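Local coordinates for PrimPol AEP domain (PP-N190) (Cyanophage S-2L, PDB 6ZP9), which probably primes and extends phage DNA as the catalytic AEP domain of a primase-polymerase from a phage whose DNA carries 2-aminoadenine instead of adenine, at residues Leu26-Pro40 with Gln64-Asp77. Residues are numbered along the deposited sequence; the frame is centred on the assembly and turned at random. Where two conformers were deposited one is given.
Sequences LRKDIATTRYRAIWP and QGFNSYIVVGDGGD
Strands 34-38 and 67-71 are the central antiparallel pair of one of the two four-stranded sheets in this AEP domain, with strand 49-52 flanking the first and strand 161-163 the second. Arg36 and Tyr69, like Ile38 and Asn67, form hydrogen-bonded pairs; Arg36 N reaches Tyr69 O at 2.9 Å. The side chains of Tyr35, Ala37 and Ser68 line the face covered by helix 55-64. There Tyr35, its CG anti to the backbone N (chi1 180°), lies along the neighbouring strand and places OH 2.9 Å from Ser68 OG, a hydrogen bond in the plane of the ring. On the other face, Ile38 CD1 sits over the Tyr69 ring toward its rim, a CH-pi contact 3.9 Å from the centroid.

Beyond Ile38, the Trp39 indole turns its edge to the Phe66 ring in a T-shaped stack (planes 74° apart), with CE3 above the centre of the phenyl face, while Trp39 NE1 is hydrogen-bonded to Asp44 OD2.

At the opposite end, Arg34, curled at chi2 and chi3, grips Asp77 side-on: NE meets OD1 at 2.8 Å, and NH2 takes the syn lone pair of OD2. Lys28 carries its ammonium into the turn after strand 67-71. Lys28 NZ donates to Val72 O at 2.9 Å and more weakly to Val71 O and Gly73 O; in a salt bridge, Lys28 NZ also approaches Asp74 OD1 from above the carboxylate plane, at 2.7 Å.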
ATOM      1  N   LEU A  26      -4.250   7.375  -4.185  1.00 11.51           N
ATOM      2  CA  LEU A  26      -5.196   6.658  -3.340  1.00 13.08           C
ATOM      3  C   LEU A  26      -6.420   7.489  -2.982  1.00 10.92           C
ATOM      4  O   LEU A  26      -7.256   7.015  -2.201  1.00 13.69           O
ATOM      5  CB  LEU A  26      -4.503   6.185  -2.059  1.00 12.77           C
ATOM      6  CG  LEU A  26      -3.493   5.053  -2.262  1.00 13.73           C
ATOM      7  CD1 LEU A  26      -2.808   4.761  -0.931  1.00 15.34           C
ATOM      8  CD2 LEU A  26      -4.170   3.800  -2.830  1.00 14.41           C
ATOM      9  N   ARG A  27      -6.542   8.699  -3.540  1.00 12.83           N
ATOM     10  CA  ARG A  27      -7.656   9.615  -3.262  1.00 14.49           C
ATOM     11  C   ARG A  27      -7.829   9.857  -1.761  1.00 13.10           C
ATOM     12  O   ARG A  27      -8.942  10.045  -1.263  1.00 15.00           O
ATOM     13  CB  ARG A  27      -8.948   9.111  -3.909  1.00 13.85           C
ATOM     14  CG  ARG A  27      -8.820   9.039  -5.437  1.00 14.69           C
ATOM     15  CD  ARG A  27     -10.030   8.399  -6.132  1.00 16.19           C
ATOM     16  NE  ARG A  27     -11.259   9.143  -5.888  1.00 16.13           N
ATOM     17  CZ  ARG A  27     -11.667  10.169  -6.627  1.00 16.57           C
ATOM     18  NH1 ARG A  27     -10.940  10.568  -7.661  1.00 17.32           N
ATOM     19  NH2 ARG A  27     -12.802  10.791  -6.337  1.00 19.61           N
ATOM     20  N   LYS A  28      -6.715   9.881  -1.033  1.00 13.14           N
ATOM     21  CA  LYS A  28      -6.718  10.080   0.409  1.00 12.66           C
ATOM     22  C   LYS A  28      -6.485  11.545   0.771  1.00 17.17           C
ATOM     23  O   LYS A  28      -6.106  12.378  -0.057  1.00 16.91           O
ATOM     24  CB  LYS A  28      -5.662   9.196   1.071  1.00 14.18           C
ATOM     25  CG  LYS A  28      -6.060   7.745   1.151  1.00 13.73           C
ATOM     26  CD  LYS A  28      -4.913   6.892   1.702  1.00 14.07           C
ATOM     27  CE  LYS A  28      -4.771   7.091   3.201  1.00 15.25           C
ATOM     28  NZ  LYS A  28      -5.906   6.493   3.980  1.00 13.30           N
ATOM     29  N   ASP A  29      -6.729  11.847   2.038  1.00 17.21           N
ATOM     30  CA  ASP A  29      -6.634  13.186   2.602  1.00 14.11           C
ATOM     31  C   ASP A  29      -5.484  13.162   3.595  1.00 14.07           C
ATOM     32  O   ASP A  29      -5.514  12.379   4.547  1.00 16.90           O
ATOM     33  CB  ASP A  29      -7.960  13.554   3.280  1.00 15.87           C
ATOM     34  CG  ASP A  29      -7.977  14.958   3.873  1.00 18.06           C
ATOM     35  OD1 ASP A  29      -6.915  15.605   3.990  1.00 17.91           O
ATOM     36  OD2 ASP A  29      -9.086  15.418   4.234  1.00 24.19           O
ATOM     37  N   ILE A  30      -4.470  14.004   3.373  1.00 14.61           N
ATOM     38  CA  ILE A  30      -3.315  13.939   4.262  1.00 14.85           C
ATOM     39  C   ILE A  30      -3.725  14.183   5.715  1.00 15.77           C
ATOM     40  O   ILE A  30      -3.159  13.582   6.631  1.00 16.36           O
ATOM     41  CB  ILE A  30      -2.207  14.914   3.822  1.00 15.69           C
ATOM     42  CG1 ILE A  30      -0.950  14.635   4.652  1.00 18.68           C
ATOM     43  CG2 ILE A  30      -2.653  16.376   3.998  1.00 17.34           C
ATOM     44  CD1 ILE A  30       0.302  15.262   4.125  1.00 24.53           C
ATOM     45  N   ALA A  31      -4.739  15.021   5.945  1.00 15.08           N
ATOM     46  CA  ALA A  31      -5.175  15.338   7.304  1.00 15.76           C
ATOM     47  C   ALA A  31      -5.692  14.124   8.071  1.00 16.74           C
ATOM     48  O   ALA A  31      -5.708  14.150   9.307  1.00 19.09           O
ATOM     49  CB  ALA A  31      -6.271  16.408   7.273  1.00 18.90           C
ATOM     50  N   THR A  32      -6.145  13.080   7.381  1.00 15.85           N
ATOM     51  CA  THR A  32      -6.682  11.902   8.053  1.00 16.09           C
ATOM     52  C   THR A  32      -5.849  10.654   7.781  1.00 16.93           C
ATOM     53  O   THR A  32      -6.270   9.547   8.145  1.00 20.51           O
ATOM     54  CB  THR A  32      -8.137  11.659   7.642  1.00 15.87           C
ATOM     55  OG1 THR A  32      -8.207  11.515   6.225  1.00 20.01           O
ATOM     56  CG2 THR A  32      -9.025  12.834   8.051  1.00 20.92           C
ATOM     57  N   THR A  33      -4.679  10.797   7.161  1.00 13.88           N
ATOM     58  CA  THR A  33      -3.860   9.644   6.815  1.00 13.60           C
ATOM     59  C   THR A  33      -3.027   9.206   8.017  1.00 14.98           C
ATOM     60  O   THR A  33      -2.434  10.032   8.717  1.00 15.49           O
ATOM     61  CB  THR A  33      -2.962   9.976   5.619  1.00 14.19           C
ATOM     62  OG1 THR A  33      -3.780  10.179   4.460  1.00 15.28           O
ATOM     63  CG2 THR A  33      -1.974   8.845   5.334  1.00 15.38           C
ATOM     64  N   ARG A  34      -2.995   7.898   8.255  1.00 14.67           N
ATOM     65  CA  ARG A  34      -2.292   7.323   9.391  1.00 13.63           C
ATOM     66  C   ARG A  34      -0.935   6.786   8.952  1.00 13.12           C
ATOM     67  O   ARG A  34      -0.839   6.030   7.980  1.00 13.17           O
ATOM     68  CB  ARG A  34      -3.126   6.211  10.030  1.00 14.00           C
ATOM     69  CG  ARG A  34      -4.466   6.684  10.558  1.00 17.82           C
ATOM     70  CD  ARG A  34      -4.275   7.720  11.653  1.00 16.89           C
ATOM     71  NE  ARG A  34      -3.610   7.148  12.821  1.00 14.99           N
ATOM     72  CZ  ARG A  34      -3.319   7.839  13.914  1.00 19.84           C
ATOM     73  NH1 ARG A  34      -3.633   9.124  13.981  1.00 21.76           N
ATOM     74  NH2 ARG A  34      -2.720   7.247  14.936  1.00 21.16           N
ATOM     75  N   TYR A  35       0.104   7.186   9.676  1.00 14.09           N
ATOM     76  CA  TYR A  35       1.475   6.762   9.447  1.00 13.79           C
ATOM     77  C   TYR A  35       1.850   5.682  10.454  1.00 14.08           C
ATOM     78  O   TYR A  35       1.465   5.752  11.626  1.00 15.63           O
ATOM     79  CB  TYR A  35       2.408   7.963   9.589  1.00 16.18           C
ATOM     80  CG  TYR A  35       3.881   7.718   9.386  1.00 13.47           C
ATOM     81  CD1 TYR A  35       4.376   7.268   8.163  1.00 14.03           C
ATOM     82  CD2 TYR A  35       4.798   7.993  10.407  1.00 15.76           C
ATOM     83  CE1 TYR A  35       5.740   7.066   7.968  1.00 16.42           C
ATOM     84  CE2 TYR A  35       6.165   7.793  10.220  1.00 15.05           C
ATOM     85  CZ  TYR A  35       6.629   7.334   8.998  1.00 15.92           C
ATOM     86  OH  TYR A  35       7.983   7.140   8.790  1.00 16.42           O
ATOM     87  N   ARG A  36       2.586   4.674   9.993  1.00 13.58           N
ATOM     88  CA  ARG A  36       3.150   3.666  10.885  1.00 13.99           C
ATOM     89  C   ARG A  36       4.632   3.551  10.577  1.00 14.03           C
ATOM     90  O   ARG A  36       5.013   3.295   9.432  1.00 13.90           O
ATOM     91  CB  ARG A  36       2.459   2.301  10.738  1.00 14.76           C
ATOM     92  CG  ARG A  36       2.794   1.342  11.888  1.00 19.80           C
ATOM     93  CD  ARG A  36       1.889   0.111  11.951  1.00 28.80           C
ATOM     94  NE  ARG A  36       2.587  -1.052  12.502  1.00 39.87           N
ATOM     95  CZ  ARG A  36       2.411  -1.550  13.725  1.00 50.12           C
ATOM     96  NH1 ARG A  36       3.121  -2.602  14.112  1.00 48.04           N
ATOM     97  NH2 ARG A  36       1.528  -1.008  14.555  1.00 52.74           N
ATOM     98  N   ALA A  37       5.468   3.779  11.580  1.00 14.53           N
ATOM     99  CA  ALA A  37       6.906   3.592  11.450  1.00 14.72           C
ATOM    100  C   ALA A  37       7.260   2.275  12.135  1.00 15.11           C
ATOM    101  O   ALA A  37       6.945   2.083  13.316  1.00 18.07           O
ATOM    102  CB  ALA A  37       7.665   4.768  12.069  1.00 17.17           C
ATOM    103  N   ILE A  38       7.882   1.362  11.394  1.00 16.20           N
ATOM    104  CA  ILE A  38       8.196   0.028  11.895  1.00 15.40           C
ATOM    105  C   ILE A  38       9.706  -0.159  11.873  1.00 15.79           C
ATOM    106  O   ILE A  38      10.356   0.132  10.861  1.00 17.55           O
ATOM    107  CB  ILE A  38       7.506  -1.074  11.072  1.00 16.25           C
ATOM    108  CG1 ILE A  38       6.002  -0.791  10.970  1.00 17.85           C
ATOM    109  CG2 ILE A  38       7.765  -2.441  11.701  1.00 18.29           C
ATOM    110  CD1 ILE A  38       5.245  -1.853  10.223  1.00 20.29           C
ATOM    111  N   TRP A  39      10.258  -0.647  12.986  1.00 16.40           N
ATOM    112  CA  TRP A  39      11.698  -0.846  13.077  1.00 16.91           C
ATOM    113  C   TRP A  39      12.128  -2.038  12.217  1.00 19.67           C
ATOM    114  O   TRP A  39      11.477  -3.088  12.233  1.00 19.38           O
ATOM    115  CB  TRP A  39      12.098  -1.068  14.535  1.00 17.62           C
ATOM    116  CG  TRP A  39      13.565  -1.007  14.756  1.00 18.24           C
ATOM    117  CD1 TRP A  39      14.394  -2.047  15.088  1.00 19.23           C
ATOM    118  CD2 TRP A  39      14.394   0.154  14.651  1.00 18.44           C
ATOM    119  NE1 TRP A  39      15.695  -1.597  15.193  1.00 19.76           N
ATOM    120  CE2 TRP A  39      15.718  -0.249  14.934  1.00 19.16           C
ATOM    121  CE3 TRP A  39      14.147   1.495  14.347  1.00 18.95           C
ATOM    122  CZ2 TRP A  39      16.789   0.643  14.917  1.00 21.87           C
ATOM    123  CZ3 TRP A  39      15.215   2.382  14.335  1.00 20.34           C
ATOM    124  CH2 TRP A  39      16.521   1.950  14.622  1.00 20.61           C
ATOM    125  N   PRO A  40      13.215  -1.911  11.452  1.00 17.01           N
ATOM    126  CA  PRO A  40      13.547  -2.962  10.480  1.00 25.48           C
ATOM    127  C   PRO A  40      13.984  -4.277  11.098  1.00 24.71           C
ATOM    128  O   PRO A  40      13.878  -5.305  10.422  1.00 28.96           O
ATOM    129  CB  PRO A  40      14.687  -2.342   9.660  1.00 28.07           C
ATOM    130  CG  PRO A  40      14.569  -0.890   9.872  1.00 22.23           C
ATOM    131  CD  PRO A  40      14.046  -0.710  11.262  1.00 17.99           C
ATOM    132  N   GLN A  64      15.847   8.355  12.314  0.64 19.40           N
ATOM    133  CA  GLN A  64      16.083   7.425  13.416  0.64 20.54           C
ATOM    134  C   GLN A  64      16.305   6.001  12.929  0.64 20.53           C
ATOM    135  O   GLN A  64      16.935   5.207  13.635  0.64 21.65           O
ATOM    136  CB  GLN A  64      14.951   7.468  14.409  0.64 20.11           C
ATOM    137  CG  GLN A  64      15.119   8.520  15.477  0.64 24.34           C
ATOM    138  CD  GLN A  64      14.046   8.433  16.542  0.64 25.73           C
ATOM    139  OE1 GLN A  64      13.826   7.373  17.148  0.64 25.98           O
ATOM    140  NE2 GLN A  64      13.345   9.543  16.762  0.64 27.96           N
ATOM    141  N   GLY A  65      15.792   5.648  11.754  1.00 20.12           N
ATOM    142  CA  GLY A  65      16.073   4.346  11.180  1.00 19.16           C
ATOM    143  C   GLY A  65      14.866   3.461  10.929  1.00 17.05           C
ATOM    144  O   GLY A  65      15.040   2.269  10.675  1.00 18.29           O
ATOM    145  N   PHE A  66      13.650   4.010  10.989  1.00 16.55           N
ATOM    146  CA  PHE A  66      12.442   3.216  10.800  1.00 16.04           C
ATOM    147  C   PHE A  66      12.095   3.085   9.318  1.00 15.41           C
ATOM    148  O   PHE A  66      12.448   3.936   8.499  1.00 16.54           O
ATOM    149  CB  PHE A  66      11.251   3.855  11.523  1.00 16.30           C
ATOM    150  CG  PHE A  66      11.313   3.777  13.028  1.00 16.49           C
ATOM    151  CD1 PHE A  66      12.083   4.677  13.756  1.00 17.41           C
ATOM    152  CD2 PHE A  66      10.568   2.837  13.716  1.00 16.56           C
ATOM    153  CE1 PHE A  66      12.123   4.622  15.134  1.00 17.69           C
ATOM    154  CE2 PHE A  66      10.608   2.772  15.096  1.00 17.17           C
ATOM    155  CZ  PHE A  66      11.385   3.674  15.808  1.00 18.38           C
ATOM    156  N   ASN A  67      11.381   2.013   8.978  1.00 15.13           N
ATOM    157  CA  ASN A  67      10.719   1.937   7.683  1.00 14.53           C
ATOM    158  C   ASN A  67       9.343   2.605   7.776  1.00 14.49           C
ATOM    159  O   ASN A  67       8.765   2.751   8.857  1.00 15.01           O
ATOM    160  CB  ASN A  67      10.583   0.486   7.215  1.00 17.06           C
ATOM    161  CG  ASN A  67      11.887  -0.084   6.655  1.00 17.79           C
ATOM    162  OD1 ASN A  67      12.598   0.575   5.900  1.00 19.58           O
ATOM    163  ND2 ASN A  67      12.182  -1.330   7.001  1.00 19.53           N
ATOM    164  N   SER A  68       8.822   3.014   6.621  1.00 13.59           N
ATOM    165  CA  SER A  68       7.679   3.915   6.549  1.00 13.23           C
ATOM    166  C   SER A  68       6.505   3.237   5.862  1.00 12.84           C
ATOM    167  O   SER A  68       6.665   2.674   4.774  1.00 13.95           O
ATOM    168  CB  SER A  68       8.043   5.188   5.787  1.00 13.02           C
ATOM    169  OG  SER A  68       9.077   5.897   6.446  1.00 15.76           O
ATOM    170  N   TYR A  69       5.327   3.343   6.479  1.00 12.97           N
ATOM    171  CA  TYR A  69       4.100   2.715   6.007  1.00 12.56           C
ATOM    172  C   TYR A  69       2.929   3.660   6.246  1.00 13.39           C
ATOM    173  O   TYR A  69       2.955   4.494   7.160  1.00 13.43           O
ATOM    174  CB  TYR A  69       3.799   1.404   6.748  1.00 13.41           C
ATOM    175  CG  TYR A  69       4.891   0.367   6.676  1.00 14.62           C
ATOM    176  CD1 TYR A  69       5.998   0.439   7.517  1.00 15.99           C
ATOM    177  CD2 TYR A  69       4.822  -0.690   5.767  1.00 18.48           C
ATOM    178  CE1 TYR A  69       7.015  -0.511   7.459  1.00 18.08           C
ATOM    179  CE2 TYR A  69       5.831  -1.645   5.698  1.00 23.65           C
ATOM    180  CZ  TYR A  69       6.927  -1.552   6.553  1.00 24.05           C
ATOM    181  OH  TYR A  69       7.943  -2.491   6.513  1.00 25.82           O
ATOM    182  N   ILE A  70       1.869   3.487   5.456  1.00 12.95           N
ATOM    183  CA  ILE A  70       0.602   4.151   5.738  1.00 14.76           C
ATOM    184  C   ILE A  70      -0.518   3.124   5.786  1.00 13.55           C
ATOM    185  O   ILE A  70      -0.493   2.116   5.078  1.00 13.31           O
ATOM    186  CB  ILE A  70       0.255   5.244   4.703  1.00 13.82           C
ATOM    187  CG1 ILE A  70       0.419   4.710   3.268  1.00 13.20           C
ATOM    188  CG2 ILE A  70       1.088   6.504   4.971  1.00 15.09           C
ATOM    189  CD1 ILE A  70      -0.149   5.668   2.208  1.00 16.03           C
ATOM    190  N   VAL A  71      -1.511   3.395   6.625  1.00 13.32           N
ATOM    191  CA  VAL A  71      -2.757   2.647   6.559  1.00 12.91           C
ATOM    192  C   VAL A  71      -3.486   3.058   5.285  1.00 13.51           C
ATOM    193  O   VAL A  71      -3.786   4.241   5.082  1.00 13.46           O
ATOM    194  CB  VAL A  71      -3.615   2.908   7.802  1.00 13.12           C
ATOM    195  CG1 VAL A  71      -4.889   2.061   7.750  1.00 13.37           C
ATOM    196  CG2 VAL A  71      -2.820   2.632   9.058  1.00 16.26           C
ATOM    197  N   VAL A  72      -3.756   2.088   4.409  1.00 13.57           N
ATOM    198  CA  VAL A  72      -4.417   2.412   3.146  1.00 13.53           C
ATOM    199  C   VAL A  72      -5.879   2.784   3.390  1.00 14.12           C
ATOM    200  O   VAL A  72      -6.366   3.811   2.898  1.00 15.31           O
ATOM    201  CB  VAL A  72      -4.273   1.249   2.144  1.00 11.97           C
ATOM    202  CG1 VAL A  72      -5.040   1.542   0.855  1.00 15.01           C
ATOM    203  CG2 VAL A  72      -2.792   0.978   1.830  1.00 13.92           C
ATOM    204  N   GLY A  73      -6.590   1.981   4.180  1.00 12.98           N
ATOM    205  CA  GLY A  73      -7.966   2.296   4.499  1.00 13.06           C
ATOM    206  C   GLY A  73      -8.095   3.559   5.342  1.00 13.95           C
ATOM    207  O   GLY A  73      -7.132   4.089   5.900  1.00 14.88           O
ATOM    208  N   ASP A  74      -9.328   4.049   5.441  1.00 14.91           N
ATOM    209  CA  ASP A  74      -9.601   5.332   6.063  1.00 13.65           C
ATOM    210  C   ASP A  74     -10.368   5.161   7.366  1.00 14.34           C
ATOM    211  O   ASP A  74     -11.329   4.389   7.430  1.00 16.43           O
ATOM    212  CB  ASP A  74     -10.360   6.225   5.093  1.00 17.58           C
ATOM    213  CG  ASP A  74      -9.450   6.762   4.013  1.00 20.86           C
ATOM    214  OD1 ASP A  74      -8.409   7.351   4.390  1.00 22.31           O
ATOM    215  OD2 ASP A  74      -9.744   6.578   2.808  1.00 22.93           O
ATOM    216  N   GLY A  75      -9.926   5.874   8.408  1.00 19.01           N
ATOM    217  CA  GLY A  75     -10.655   5.893   9.662  1.00 18.76           C
ATOM    218  C   GLY A  75      -9.829   5.690  10.919  1.00 17.53           C
ATOM    219  O   GLY A  75     -10.311   5.998  12.013  1.00 21.53           O
ATOM    220  N   GLY A  76      -8.608   5.182  10.801  1.00 16.72           N
ATOM    221  CA  GLY A  76      -7.801   4.935  11.981  1.00 17.07           C
ATOM    222  C   GLY A  76      -6.807   3.815  11.745  1.00 17.94           C
ATOM    223  O   GLY A  76      -6.454   3.509  10.612  1.00 17.89           O
ATOM    224  N   ASP A  77      -6.371   3.210  12.853  1.00 17.98           N
ATOM    225  CA  ASP A  77      -5.256   2.269  12.857  1.00 20.55           C
ATOM    226  C   ASP A  77      -5.668   0.807  12.987  1.00 20.93           C
ATOM    227  O   ASP A  77      -4.868  -0.078  12.650  1.00 22.52           O
ATOM    228  CB  ASP A  77      -4.298   2.589  14.015  1.00 18.38           C
ATOM    229  CG  ASP A  77      -3.612   3.914  13.850  1.00 23.99           C
ATOM    230  OD1 ASP A  77      -3.370   4.317  12.693  1.00 22.15           O
ATOM    231  OD2 ASP A  77      -3.312   4.564  14.877  1.00 28.71           O
TER
HETATM  232  O   HOH W   1     -10.339   8.994   1.493  1.00 37.76           O
HETATM  233  O   HOH W   2      -4.559   6.295   6.625  1.00 14.91           O
HETATM  234  O   HOH W   3      -7.361   9.817   3.912  1.00 24.12           O
HETATM  235  O   HOH W   4      -8.275   8.080   7.034  1.00 21.15           O
HETATM  236  O   HOH W   5      -0.588   4.020  12.028  1.00 21.64           O